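Local atomic coordinates of tRNA (adenine(9)-N1)-methyltransferase (Sulfolobus acidocaldarius, PDB entry 5A7Z), a protein that catalyses the S-adenosyl-L-methionine-dependent methylation of the N1 atom of adenosine 9 in tRNA, giving N1-methyladenosine. Residues S137-R140 / K141-D145; P46-Q49 / S50-I53; L114-F117 / E118-E122; Y156-G159 / R160-I163; T128-Q131 / V132-L136. All blocks are in the same frame, centred on the assembly; numbering follows the deposited sequence.

Interaction 1: residues S137-R140 / K141-D145; sequences SVIR and KFLWD
Arg140 and Asp145 are joined by a salt bridge between helix 122-142 and the chain that leaves it. The grip is side-on and bidentate: NE of Arg140 reaches OD1 of Asp145 at 2.8 Å, almost straight at 176°, while NH2 of Arg140 meets OD2 of Asp145 at 2.9 Å. Guanidinium and carboxylate lie 23° apart, close to coplanar, and the NH2 bond uses the syn lone pair of OD2. The arginine reaches this position because its chain runs extended from CG to NE.

The backbone hydrogen bonds of this turn are of mixed spacing. Ile139 O accepts from Leu143 N at 2.7 Å and also from Phe142 N at 3.2 Å, an i+4 and an i+3 bond sharing one oxygen. Lys141 N turns mainly to Val138 O, an i+3 bond of 2.9 Å, and only weakly to Ser137 O, its i+4 partner.

Apolar contacts are modest. The Phe142 ring lies beside Val138, with its CE1 4.2 Å from CG1 of Val138 and the carbonyl oxygen of Val138 at the ring edge. CD1 of Ile139 and CD1 of Leu143 are likewise 4.2 Å apart. A carbon-to-oxygen approach adds to these, CG1 of Ile139 standing 3.4 Å from the backbone O of Trp144.

Asp145 OD2 has a second partner in Arg160 N. Phe142 and Leu143 pack on helix 242-255, while Arg140 and Trp144 touch helix 48-57; the contact thus lies in the helix-to-strand passage of the beta-alpha-beta unit formed by strand 109-113, helix 122-142 and strand 148-151.

Interaction 2: residues P46-Q49 / S50-I53; sequences PSLQ and SLAI
Ser47 caps the first turn of helix 48-57 through its side chain, which meets the backbone of Ser50. As the N-cap residue, it offers OG to the backbone N of Ser50 at 3.4 Å, a weak but fairly straight bond of 155°. A chi1 of 160° sets the hydroxyl beside the carbonyl carbon of Ser47, near the Ser50 amide. Separately, Ser50 N has a weak backbone acceptor in Ser47 O, at 3.0 Å, where the angle at the hydrogen is poor.

The carbonyls then enter the regular helical pattern. Ser47 O accepts from Leu51 N at 3.1 Å, with the donor in the carbonyl plane; Leu48 O takes Ala52 N at 2.9 Å, and Gln49 O takes Ile53 N at 3.1 Å. Leu48 N, which starts the helix, is satisfied outside this stretch by OD2 of Asp75.

The polar end of Gln49 looks across to another element. A bend at chi2 (-83°) brings the amide back alongside Ile53, with NE2 3.6 Å from CG1 of Ile53, and NE2 donates to the carbonyl oxygens of Arg140 and Leu143. Apolar side chains cover other parts of the turn: Leu48 and Leu51 both rest on Leu80, and Leu48 also reaches Ala24 and Ser28 of helix 22-33.

The capping bond is weak, and the second weak bond to Ser50 N comes from the backbone O of Ser47. The buried amide of Gln49 has a different role: with one acceptor on helix 122-142 (Arg140 O) and one just beyond it (Leu143 O), it makes the link between these elements polar rather than purely apolar.

Interaction 3: residues L114-F117 / E118-E122; sequences LGLF and EFLNE
Leu116 meets both Phe119 and Leu120 within a short helical turn. Its carbonyl oxygen accepts from Phe119 N at 2.8 Å and also sits at the edge of the Phe119 ring, in plane, 3.2 Å from CD1 of Phe119. CD1 of Leu116 touches CD2 of Leu120 at 3.7 Å.

Phe117 makes the next set of contacts. Its O accepts from Leu120 N at 3.1 Å. The side chains of Phe117 and Leu120 cross at about a right angle, with CD1 of Phe117 4.0 Å from CD1 of Leu120. OE2 of Glu118 lies at the edge of the Phe117 ring.

Further out, a type I beta turn from Leu114 to Phe117, closed by Phe117 N on Leu114 O, precedes the 3-10 segment. Lys153 forms a cation-pi contact with Phe117, whose side chain also packs on Lys125 and Leu129. Asn121 then N-caps helix 122-142 through Glu124 N.

Two i+3 bonds hold the 3-10 turn in this passage from strand to helix, with Leu116, Phe117 and Leu120 giving it an apolar inner side, whereas Phe119 and Glu118 are exposed.

Interaction 4: residues Y156-G159 / R160-I163; sequences YVLG and RANI
Leu158 and Ala161 close a type II' beta turn, a chain reversal that leads into strand 162-164. Ala161 N donates to Leu158 O at 3.2 Å, with an angle of 160° at the hydrogen. Across the two halves the chain directions differ by 157°, so the strand start runs back nearly antiparallel to the incoming segment.

The packed side is made by Leu158, Ala161 and Ile163. CB of Ala161 lies 4.2 Å from CD2 of Leu158, and CD1 of Ile163 is 4.5 Å from CB of Leu158, a looser touch. Ile163 approaches the backbone of Tyr156 more closely, CG2 of Ile163 standing 3.5 Å from the carbonyl O of Tyr156; CG2 is anti to the backbone N, which turns this branch toward the incoming chain. Behind them, Leu158 is buried against Leu148 and Val150 of strand 148-151 and against Val132 and Leu136 of helix 122-142.

The solvent side is carried by Gly159 and Arg160. Gly159 has a positive phi (48°), as expected at the first corner of a type II' turn. The side chain of Arg160, bent at chi2 and chi3, is exposed.

Chemically, the turn rests on one backbone bond across the corner, while leucine packing anchors its inner face. The Tyr156 hydroxyl bonds to Asp133 and the backbone N of Arg160 to Asp145, so polar links as well as apolar ones fasten this loop, to helix 122-142 through Asp133 and to the chain just after it through Asp145.

Interaction 5: residues T128-Q131 / V132-L136; sequences TLLQ and VDLCL
Thr128 opens this run of helix 122-142 by accepting Val132 N on its carbonyl oxygen at 2.9 Å. CG2 of Val132 comes to 3.4 Å from O of Thr128, because the first torsion of the valine leaves this branch beside the backbone N. The threonine hydroxyl turns backward to Glu124 O, and its side chain packs on Leu114 and Leu120.

At Leu129 the carbonyl accepts from Asp133 N at 3.1 Å, nearly straight at 165°, with the donor above the carbonyl plane. OD1 of Asp133 stands 3.0 Å from O of Leu129, two acceptors side by side; the outside partner of OD1 is Tyr156.

Leu130 continues the pattern with Leu134 N on its O at 3.0 Å and 170°. CG of Leu130 lies 4.3 Å from CD1 of Leu134, a light apolar touch on an exposed flank of the helix.

Gln131 gives its O to Cys135 N, at 3.0 Å but with a more bent 140°, and the SG of Cys135 lies 3.3 Å from O of Gln131. The glutamine side chain leads away from the segment that follows: with CG anti to its carbonyl carbon and the chain extended beyond CG, OE1 reaches Ile242 N at the start of helix 242-255. Cys135 packs on Ile242 and Leu246 of the same helix.

Four consecutive i+4 bonds define a regular alpha-helix whose sides differ in chemistry. Polar ends tie Gln131 to Ile242 N and Asp133 to Tyr156, while Leu130 and Leu134 lie exposed.

Overall arrangement
From the N terminus, interaction 2 begins helix 48-57. Interaction 3 follows strand 109-113 and leads into helix 122-142, whose middle is interaction 5 and whose later part, with the chain leaving it, is interaction 1; interaction 4 closes the turn entering strand 162-164. All five are consecutive along the chain: none nests within or crosses another. In space, interaction 1 is a junction, touching interactions 2, 4 and 5, while interaction 5 also meets interactions 3 and 4. The 46-53 and 114-122 contacts lie on opposite sides of the chain's centre, their centres about 36 Å apart, with helix 122-142 linking the two regions.

Interaction 1: residues S137-R140 / K141-D145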
loop_
_atom_site.group_PDB
_atom_site.type_symbol
_atom_site.label_atom_id
_atom_site.label_comp_id
_atom_site.label_asym_id
_atom_site.label_seq_id
_atom_site.Cartn_x
_atom_site.Cartn_y
_atom_site.Cartn_z
ATOM N N SER A 137 2.430 -7.476 -4.691
ATOM C CA SER A 137 3.871 -7.122 -4.501
ATOM C C SER A 137 4.052 -5.654 -4.210
ATOM O O SER A 137 4.833 -5.290 -3.364
ATOM C CB SER A 137 4.722 -7.495 -5.714
ATOM O OG SER A 137 4.971 -8.877 -5.717
ATOM N N VAL A 138 3.304 -4.816 -4.899
ATOM C CA VAL A 138 3.292 -3.402 -4.594
ATOM C C VAL A 138 2.825 -3.112 -3.165
ATOM O O VAL A 138 3.501 -2.392 -2.420
ATOM C CB VAL A 138 2.441 -2.621 -5.603
ATOM C CG1 VAL A 138 2.319 -1.181 -5.182
ATOM C CG2 VAL A 138 3.061 -2.712 -7.014
ATOM N N ILE A 139 1.682 -3.638 -2.765
ATOM C CA ILE A 139 1.164 -3.297 -1.422
ATOM C C ILE A 139 2.178 -3.682 -0.333
ATOM O O ILE A 139 2.376 -2.974 0.651
ATOM C CB ILE A 139 -0.223 -3.886 -1.144
ATOM C CG1 ILE A 139 -0.985 -3.015 -0.130
ATOM C CG2 ILE A 139 -0.148 -5.302 -0.608
ATOM C CD1 ILE A 139 -1.412 -1.670 -0.656
ATOM N N ARG A 140 2.885 -4.753 -0.576
ATOM C CA ARG A 140 3.870 -5.241 0.373
ATOM C C ARG A 140 5.142 -4.404 0.457
ATOM O O ARG A 140 5.847 -4.513 1.418
ATOM C CB ARG A 140 4.210 -6.669 0.041
ATOM C CG ARG A 140 3.199 -7.621 0.591
ATOM C CD ARG A 140 3.531 -9.033 0.167
ATOM N NE ARG A 140 2.514 -9.943 0.654
ATOM C CZ ARG A 140 2.513 -11.257 0.442
ATOM N NH1 ARG A 140 3.477 -11.821 -0.266
ATOM N NH2 ARG A 140 1.526 -12.001 0.922
ATOM N N LYS A 141 5.357 -3.562 -0.535
ATOM C CA LYS A 141 6.434 -2.620 -0.565
ATOM C C LYS A 141 6.153 -1.400 0.317
ATOM O O LYS A 141 7.048 -0.785 0.789
ATOM C CB LYS A 141 6.648 -2.139 -1.996
ATOM C CG LYS A 141 7.811 -2.696 -2.750
ATOM C CD LYS A 141 7.876 -4.184 -2.736
ATOM C CE LYS A 141 8.396 -4.744 -4.043
ATOM N NZ LYS A 141 8.197 -6.211 -4.168
ATOM N N PHE A 142 4.880 -1.062 0.488
ATOM C CA PHE A 142 4.520 0.152 1.211
ATOM C C PHE A 142 3.781 -0.128 2.514
ATOM O O PHE A 142 4.098 0.451 3.553
ATOM C CB PHE A 142 3.678 1.071 0.322
ATOM C CG PHE A 142 4.394 1.541 -0.912
ATOM C CD1 PHE A 142 4.441 0.748 -2.046
ATOM C CD2 PHE A 142 5.018 2.777 -0.938
ATOM C CE1 PHE A 142 5.099 1.178 -3.183
ATOM C CE2 PHE A 142 5.678 3.213 -2.072
ATOM C CZ PHE A 142 5.718 2.412 -3.196
ATOM N N LEU A 143 2.791 -1.011 2.454
ATOM C CA LEU A 143 1.968 -1.288 3.602
ATOM C C LEU A 143 1.984 -2.765 3.899
ATOM O O LEU A 143 3.019 -3.309 4.056
ATOM C CB LEU A 143 0.551 -0.808 3.344
ATOM C CG LEU A 143 0.377 0.691 3.177
ATOM C CD1 LEU A 143 -0.859 1.139 2.438
ATOM C CD2 LEU A 143 0.564 1.454 4.464
ATOM N N TRP A 144 0.826 -3.400 3.948
ATOM C CA TRP A 144 0.746 -4.836 3.997
ATOM C C TRP A 144 -0.514 -5.309 3.307
ATOM O O TRP A 144 -1.335 -4.500 2.947
ATOM C CB TRP A 144 0.875 -5.354 5.419
ATOM C CG TRP A 144 -0.351 -5.454 6.152
ATOM C CD1 TRP A 144 -1.129 -4.455 6.546
ATOM C CD2 TRP A 144 -0.968 -6.638 6.583
ATOM N NE1 TRP A 144 -2.211 -4.918 7.202
ATOM C CE2 TRP A 144 -2.135 -6.275 7.239
ATOM C CE3 TRP A 144 -0.653 -7.982 6.474
ATOM C CZ2 TRP A 144 -2.985 -7.196 7.781
ATOM C CZ3 TRP A 144 -1.490 -8.884 7.017
ATOM C CH2 TRP A 144 -2.640 -8.491 7.667
ATOM N N ASP A 145 -0.622 -6.613 3.094
ATOM C CA ASP A 145 -1.768 -7.221 2.417
ATOM C C ASP A 145 -3.109 -6.612 2.813
ATOM O O ASP A 145 -3.977 -6.489 2.016
ATOM C CB ASP A 145 -1.877 -8.735 2.663
ATOM C CG ASP A 145 -0.661 -9.518 2.229
ATOM O OD1 ASP A 145 0.436 -8.984 2.200
ATOM O OD2 ASP A 145 -0.806 -10.688 1.930
#

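Interaction 2: residues P46-Q49 / S50-I53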
loop_
_atom_site.group_PDB
_atom_site.type_symbol
_atom_site.label_atom_id
_atom_site.label_comp_id
_atom_site.label_asym_id
_atom_site.label_seq_id
_atom_site.Cartn_x
_atom_site.Cartn_y
_atom_site.Cartn_z
ATOM N N PRO A 46 16.839 -1.711 5.448
ATOM C CA PRO A 46 16.852 -0.785 6.571
ATOM C C PRO A 46 15.602 0.087 6.618
ATOM O O PRO A 46 15.672 1.264 6.369
ATOM C CB PRO A 46 18.115 0.048 6.319
ATOM C CG PRO A 46 18.297 0.021 4.843
ATOM C CD PRO A 46 17.715 -1.267 4.340
ATOM N N SER A 47 14.465 -0.520 6.954
ATOM C CA SER A 47 13.196 0.163 6.990
ATOM C C SER A 47 12.312 -0.619 7.942
ATOM O O SER A 47 12.177 -1.808 7.764
ATOM C CB SER A 47 12.571 0.164 5.580
ATOM O OG SER A 47 11.185 0.394 5.621
ATOM N N LEU A 48 11.695 0.047 8.917
ATOM C CA LEU A 48 10.807 -0.649 9.864
ATOM C C LEU A 48 9.655 -1.265 9.138
ATOM O O LEU A 48 9.041 -2.196 9.645
ATOM C CB LEU A 48 10.235 0.309 10.909
ATOM C CG LEU A 48 11.155 0.806 12.009
ATOM C CD1 LEU A 48 10.404 1.772 12.893
ATOM C CD2 LEU A 48 11.691 -0.370 12.823
ATOM N N GLN A 49 9.308 -0.718 7.976
ATOM C CA GLN A 49 8.184 -1.264 7.205
ATOM C C GLN A 49 8.559 -2.593 6.601
ATOM O O GLN A 49 7.718 -3.477 6.489
ATOM C CB GLN A 49 7.731 -0.294 6.096
ATOM C CG GLN A 49 6.511 -0.776 5.290
ATOM C CD GLN A 49 6.888 -1.735 4.176
ATOM O OE1 GLN A 49 8.041 -1.831 3.813
ATOM N NE2 GLN A 49 5.911 -2.455 3.641
ATOM N N SER A 50 9.813 -2.706 6.170
ATOM C CA SER A 50 10.365 -3.952 5.613
ATOM C C SER A 50 10.463 -5.000 6.712
ATOM O O SER A 50 10.177 -6.144 6.511
ATOM C CB SER A 50 11.750 -3.706 5.009
ATOM O OG SER A 50 11.702 -2.727 3.952
ATOM N N LEU A 51 10.821 -4.583 7.894
ATOM C CA LEU A 51 10.946 -5.519 8.969
ATOM C C LEU A 51 9.571 -5.978 9.354
ATOM O O LEU A 51 9.359 -7.155 9.563
ATOM C CB LEU A 51 11.670 -4.892 10.152
ATOM C CG LEU A 51 13.071 -4.335 9.831
ATOM C CD1 LEU A 51 13.714 -3.831 11.119
ATOM C CD2 LEU A 51 13.973 -5.365 9.175
ATOM N N ALA A 52 8.626 -5.043 9.430
ATOM C CA ALA A 52 7.251 -5.395 9.808
ATOM C C ALA A 52 6.694 -6.436 8.868
ATOM O O ALA A 52 6.119 -7.420 9.306
ATOM C CB ALA A 52 6.362 -4.181 9.817
ATOM N N ILE A 53 6.923 -6.256 7.574
ATOM C CA ILE A 53 6.428 -7.187 6.595
ATOM C C ILE A 53 6.965 -8.581 6.862
ATOM O O ILE A 53 6.214 -9.561 6.780
ATOM C CB ILE A 53 6.784 -6.766 5.135
ATOM C CG1 ILE A 53 5.658 -5.932 4.533
ATOM C CG2 ILE A 53 6.962 -7.994 4.240
ATOM C CD1 ILE A 53 4.326 -6.675 4.460
#

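Interaction 3: residues L114-F117 / E118-E122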
loop_
_atom_site.group_PDB
_atom_site.type_symbol
_atom_site.label_atom_id
_atom_site.label_comp_id
_atom_site.label_asym_id
_atom_site.label_seq_id
_atom_site.Cartn_x
_atom_site.Cartn_y
_atom_site.Cartn_z
ATOM N N LEU A 114 -13.328 -5.179 -9.276
ATOM C CA LEU A 114 -13.460 -6.134 -10.358
ATOM C C LEU A 114 -14.917 -6.548 -10.599
ATOM O O LEU A 114 -15.168 -7.556 -11.226
ATOM C CB LEU A 114 -12.617 -7.370 -10.051
ATOM C CG LEU A 114 -11.089 -7.199 -10.102
ATOM C CD1 LEU A 114 -10.426 -8.571 -10.075
ATOM C CD2 LEU A 114 -10.625 -6.397 -11.315
ATOM N N GLY A 115 -15.870 -5.763 -10.116
ATOM C CA GLY A 115 -17.273 -5.922 -10.518
ATOM C C GLY A 115 -17.453 -6.106 -12.027
ATOM O O GLY A 115 -18.216 -6.920 -12.439
ATOM N N LEU A 116 -16.689 -5.380 -12.837
ATOM C CA LEU A 116 -16.815 -5.440 -14.297
ATOM C C LEU A 116 -16.248 -6.717 -14.982
ATOM O O LEU A 116 -16.329 -6.820 -16.200
ATOM C CB LEU A 116 -16.138 -4.200 -14.941
ATOM C CG LEU A 116 -14.621 -4.263 -15.291
ATOM C CD1 LEU A 116 -14.221 -3.076 -16.165
ATOM C CD2 LEU A 116 -13.716 -4.344 -14.069
ATOM N N PHE A 117 -15.660 -7.651 -14.224
ATOM C CA PHE A 117 -14.739 -8.630 -14.807
ATOM C C PHE A 117 -15.355 -9.371 -15.997
ATOM O O PHE A 117 -14.739 -9.484 -17.046
ATOM C CB PHE A 117 -14.251 -9.635 -13.762
ATOM C CG PHE A 117 -13.128 -10.531 -14.259
ATOM C CD1 PHE A 117 -11.820 -10.035 -14.405
ATOM C CD2 PHE A 117 -13.375 -11.863 -14.603
ATOM C CE1 PHE A 117 -10.800 -10.850 -14.892
ATOM C CE2 PHE A 117 -12.357 -12.678 -15.081
ATOM C CZ PHE A 117 -11.069 -12.170 -15.224
ATOM N N GLU A 118 -16.601 -9.791 -15.855
ATOM C CA GLU A 118 -17.275 -10.565 -16.895
ATOM C C GLU A 118 -17.647 -9.755 -18.152
ATOM O O GLU A 118 -17.992 -10.326 -19.154
ATOM C CB GLU A 118 -18.500 -11.257 -16.298
ATOM C CG GLU A 118 -18.155 -12.234 -15.159
ATOM C CD GLU A 118 -17.315 -13.443 -15.627
ATOM O OE1 GLU A 118 -17.556 -13.939 -16.754
ATOM O OE2 GLU A 118 -16.427 -13.911 -14.868
ATOM N N PHE A 119 -17.495 -8.438 -18.110
ATOM C CA PHE A 119 -17.703 -7.587 -19.283
ATOM C C PHE A 119 -16.418 -7.419 -20.104
ATOM O O PHE A 119 -16.456 -6.807 -21.158
ATOM C CB PHE A 119 -18.143 -6.176 -18.867
ATOM C CG PHE A 119 -19.423 -6.124 -18.068
ATOM C CD1 PHE A 119 -19.435 -6.435 -16.708
ATOM C CD2 PHE A 119 -20.594 -5.657 -18.646
ATOM C CE1 PHE A 119 -20.600 -6.351 -15.967
ATOM C CE2 PHE A 119 -21.761 -5.568 -17.905
ATOM C CZ PHE A 119 -21.763 -5.918 -16.564
ATOM N N LEU A 120 -15.273 -7.880 -19.587
ATOM C CA LEU A 120 -13.997 -7.674 -20.249
ATOM C C LEU A 120 -13.796 -8.714 -21.336
ATOM O O LEU A 120 -14.179 -9.868 -21.193
ATOM C CB LEU A 120 -12.849 -7.783 -19.246
ATOM C CG LEU A 120 -12.815 -6.745 -18.115
ATOM C CD1 LEU A 120 -11.706 -7.068 -17.112
ATOM C CD2 LEU A 120 -12.669 -5.338 -18.689
ATOM N N ASN A 121 -13.128 -8.332 -22.401
ATOM C CA ASN A 121 -12.676 -9.327 -23.345
ATOM C C ASN A 121 -11.508 -10.143 -22.742
ATOM O O ASN A 121 -11.137 -9.956 -21.568
ATOM C CB ASN A 121 -12.309 -8.673 -24.672
ATOM C CG ASN A 121 -11.034 -7.889 -24.608
ATOM O OD1 ASN A 121 -10.062 -8.289 -23.970
ATOM N ND2 ASN A 121 -10.994 -6.811 -25.345
ATOM N N GLU A 122 -10.999 -11.099 -23.504
ATOM C CA GLU A 122 -10.133 -12.131 -22.944
ATOM C C GLU A 122 -8.744 -11.589 -22.657
ATOM O O GLU A 122 -8.184 -11.905 -21.647
ATOM C CB GLU A 122 -10.055 -13.366 -23.875
ATOM C CG GLU A 122 -11.416 -14.020 -24.119
ATOM C CD GLU A 122 -11.304 -15.370 -24.828
ATOM O OE1 GLU A 122 -10.317 -15.585 -25.547
ATOM O OE2 GLU A 122 -12.193 -16.223 -24.637
#

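Interaction 4: residues Y156-G159 / R160-I163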
loop_
_atom_site.group_PDB
_atom_site.type_symbol
_atom_site.label_atom_id
_atom_site.label_comp_id
_atom_site.label_asym_id
_atom_site.label_seq_id
_atom_site.Cartn_x
_atom_site.Cartn_y
_atom_site.Cartn_z
ATOM N N TYR A 156 -11.792 -15.726 -5.540
ATOM C CA TYR A 156 -10.372 -15.442 -5.671
ATOM C C TYR A 156 -9.559 -15.365 -4.385
ATOM O O TYR A 156 -10.113 -15.104 -3.353
ATOM C CB TYR A 156 -10.244 -14.100 -6.341
ATOM C CG TYR A 156 -9.095 -14.019 -7.276
ATOM C CD1 TYR A 156 -8.934 -14.961 -8.266
ATOM C CD2 TYR A 156 -8.167 -13.004 -7.173
ATOM C CE1 TYR A 156 -7.885 -14.900 -9.137
ATOM C CE2 TYR A 156 -7.109 -12.928 -8.046
ATOM C CZ TYR A 156 -6.977 -13.889 -9.022
ATOM O OH TYR A 156 -5.930 -13.844 -9.898
ATOM N N VAL A 157 -8.253 -15.598 -4.480
ATOM C CA VAL A 157 -7.381 -15.553 -3.313
ATOM C C VAL A 157 -5.964 -15.142 -3.699
ATOM O O VAL A 157 -5.460 -15.530 -4.753
ATOM C CB VAL A 157 -7.333 -16.912 -2.590
ATOM C CG1 VAL A 157 -6.337 -16.867 -1.442
ATOM C CG2 VAL A 157 -8.717 -17.296 -2.092
ATOM N N LEU A 158 -5.563 -14.096 -2.965
ATOM C CA LEU A 158 -4.420 -13.232 -3.187
ATOM C C LEU A 158 -3.739 -12.860 -1.867
ATOM O O LEU A 158 -4.037 -11.860 -1.281
ATOM C CB LEU A 158 -4.884 -11.954 -3.848
ATOM C CG LEU A 158 -3.887 -10.922 -4.307
ATOM C CD1 LEU A 158 -3.173 -11.392 -5.542
ATOM C CD2 LEU A 158 -4.588 -9.629 -4.594
ATOM N N GLY A 159 -2.822 -13.683 -1.407
ATOM C CA GLY A 159 -2.234 -13.496 -0.112
ATOM C C GLY A 159 -3.281 -13.261 0.927
ATOM O O GLY A 159 -4.286 -13.901 0.935
ATOM N N ARG A 160 -3.046 -12.282 1.782
ATOM C CA ARG A 160 -3.966 -11.901 2.841
ATOM C C ARG A 160 -4.813 -10.669 2.574
ATOM O O ARG A 160 -5.330 -10.063 3.477
ATOM C CB ARG A 160 -3.181 -11.642 4.091
ATOM C CG ARG A 160 -2.183 -12.710 4.333
ATOM C CD ARG A 160 -2.854 -13.779 5.098
ATOM N NE ARG A 160 -2.591 -13.527 6.480
ATOM C CZ ARG A 160 -3.516 -13.436 7.422
ATOM N NH1 ARG A 160 -4.803 -13.588 7.144
ATOM N NH2 ARG A 160 -3.125 -13.197 8.659
ATOM N N ALA A 161 -4.930 -10.305 1.322
ATOM C CA ALA A 161 -5.750 -9.192 0.940
ATOM C C ALA A 161 -7.208 -9.471 1.283
ATOM O O ALA A 161 -7.604 -10.614 1.422
ATOM C CB ALA A 161 -5.586 -8.939 -0.545
ATOM N N ASN A 162 -8.006 -8.424 1.445
ATOM C CA ASN A 162 -9.452 -8.600 1.687
ATOM C C ASN A 162 -10.181 -8.851 0.377
ATOM O O ASN A 162 -10.071 -8.066 -0.577
ATOM C CB ASN A 162 -10.042 -7.368 2.389
ATOM C CG ASN A 162 -9.218 -6.939 3.574
ATOM O OD1 ASN A 162 -8.488 -5.959 3.498
ATOM N ND2 ASN A 162 -9.258 -7.727 4.653
ATOM N N ILE A 163 -10.910 -9.956 0.328
ATOM C CA ILE A 163 -11.638 -10.362 -0.875
ATOM C C ILE A 163 -13.130 -10.370 -0.579
ATOM O O ILE A 163 -13.603 -11.159 0.251
ATOM C CB ILE A 163 -11.223 -11.770 -1.304
ATOM C CG1 ILE A 163 -9.695 -11.869 -1.437
ATOM C CG2 ILE A 163 -11.907 -12.146 -2.600
ATOM C CD1 ILE A 163 -9.118 -11.094 -2.599
#

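Interaction 5: residues T128-Q131 / V132-L136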
loop_
_atom_site.group_PDB
_atom_site.type_symbol
_atom_site.label_atom_id
_atom_site.label_comp_id
_atom_site.label_asym_id
_atom_site.label_seq_id
_atom_site.Cartn_x
_atom_site.Cartn_y
_atom_site.Cartn_z
ATOM N N THR A 128 -5.660 -7.949 -16.584
ATOM C CA THR A 128 -6.209 -7.552 -15.293
ATOM C C THR A 128 -5.798 -8.496 -14.182
ATOM O O THR A 128 -5.429 -8.057 -13.097
ATOM C CB THR A 128 -7.748 -7.438 -15.347
ATOM O OG1 THR A 128 -8.113 -6.417 -16.285
ATOM C CG2 THR A 128 -8.323 -7.085 -13.989
ATOM N N LEU A 129 -5.843 -9.789 -14.429
ATOM C CA LEU A 129 -5.515 -10.745 -13.346
ATOM C C LEU A 129 -4.033 -10.708 -12.989
ATOM O O LEU A 129 -3.628 -10.948 -11.809
ATOM C CB LEU A 129 -5.924 -12.137 -13.740
ATOM C CG LEU A 129 -7.435 -12.263 -13.807
ATOM C CD1 LEU A 129 -7.794 -13.608 -14.395
ATOM C CD2 LEU A 129 -8.036 -12.100 -12.408
ATOM N N LEU A 130 -3.214 -10.410 -14.002
ATOM C CA LEU A 130 -1.781 -10.311 -13.796
ATOM C C LEU A 130 -1.486 -9.048 -12.994
ATOM O O LEU A 130 -0.721 -9.082 -12.037
ATOM C CB LEU A 130 -1.051 -10.259 -15.142
ATOM C CG LEU A 130 0.442 -10.015 -15.088
ATOM C CD1 LEU A 130 1.145 -11.144 -14.316
ATOM C CD2 LEU A 130 0.990 -9.894 -16.507
ATOM N N GLN A 131 -2.113 -7.933 -13.399
ATOM C CA GLN A 131 -1.999 -6.678 -12.686
ATOM C C GLN A 131 -2.457 -6.796 -11.241
ATOM O O GLN A 131 -1.812 -6.286 -10.331
ATOM C CB GLN A 131 -2.758 -5.589 -13.412
ATOM C CG GLN A 131 -2.047 -5.170 -14.705
ATOM C CD GLN A 131 -2.877 -4.258 -15.556
ATOM O OE1 GLN A 131 -3.795 -3.594 -15.071
ATOM N NE2 GLN A 131 -2.537 -4.179 -16.832
ATOM N N VAL A 132 -3.546 -7.482 -11.010
ATOM C CA VAL A 132 -3.997 -7.626 -9.660
ATOM C C VAL A 132 -2.966 -8.328 -8.825
ATOM O O VAL A 132 -2.626 -7.873 -7.754
ATOM C CB VAL A 132 -5.313 -8.343 -9.578
ATOM C CG1 VAL A 132 -5.523 -8.912 -8.174
ATOM C CG2 VAL A 132 -6.418 -7.366 -9.911
ATOM N N ASP A 133 -2.454 -9.437 -9.323
ATOM C CA ASP A 133 -1.430 -10.184 -8.612
ATOM C C ASP A 133 -0.191 -9.345 -8.291
ATOM O O ASP A 133 0.317 -9.397 -7.175
ATOM C CB ASP A 133 -1.016 -11.402 -9.430
ATOM C CG ASP A 133 -2.063 -12.511 -9.412
ATOM O OD1 ASP A 133 -3.271 -12.256 -9.100
ATOM O OD2 ASP A 133 -1.688 -13.625 -9.790
ATOM N N LEU A 134 0.269 -8.569 -9.274
ATOM C CA LEU A 134 1.331 -7.606 -9.090
ATOM C C LEU A 134 1.065 -6.578 -7.993
ATOM O O LEU A 134 2.009 -6.072 -7.394
ATOM C CB LEU A 134 1.597 -6.860 -10.414
ATOM C CG LEU A 134 2.257 -7.717 -11.499
ATOM C CD1 LEU A 134 2.435 -6.944 -12.805
ATOM C CD2 LEU A 134 3.602 -8.231 -11.013
ATOM N N CYS A 135 -0.207 -6.232 -7.780
ATOM C CA CYS A 135 -0.610 -5.318 -6.715
ATOM C C CYS A 135 -0.263 -5.877 -5.361
ATOM O O CYS A 135 0.017 -5.121 -4.462
ATOM C CB CYS A 135 -2.125 -5.007 -6.752
ATOM S SG CYS A 135 -2.618 -3.922 -8.123
ATOM N N LEU A 136 -0.304 -7.199 -5.199
ATOM C CA LEU A 136 0.106 -7.778 -3.938
ATOM C C LEU A 136 1.589 -7.485 -3.651
ATOM O O LEU A 136 1.965 -7.248 -2.488
ATOM C CB LEU A 136 -0.144 -9.262 -3.918
ATOM C CG LEU A 136 0.102 -9.957 -2.569
ATOM C CD1 LEU A 136 -0.967 -9.628 -1.535
ATOM C CD2 LEU A 136 0.168 -11.441 -2.796
#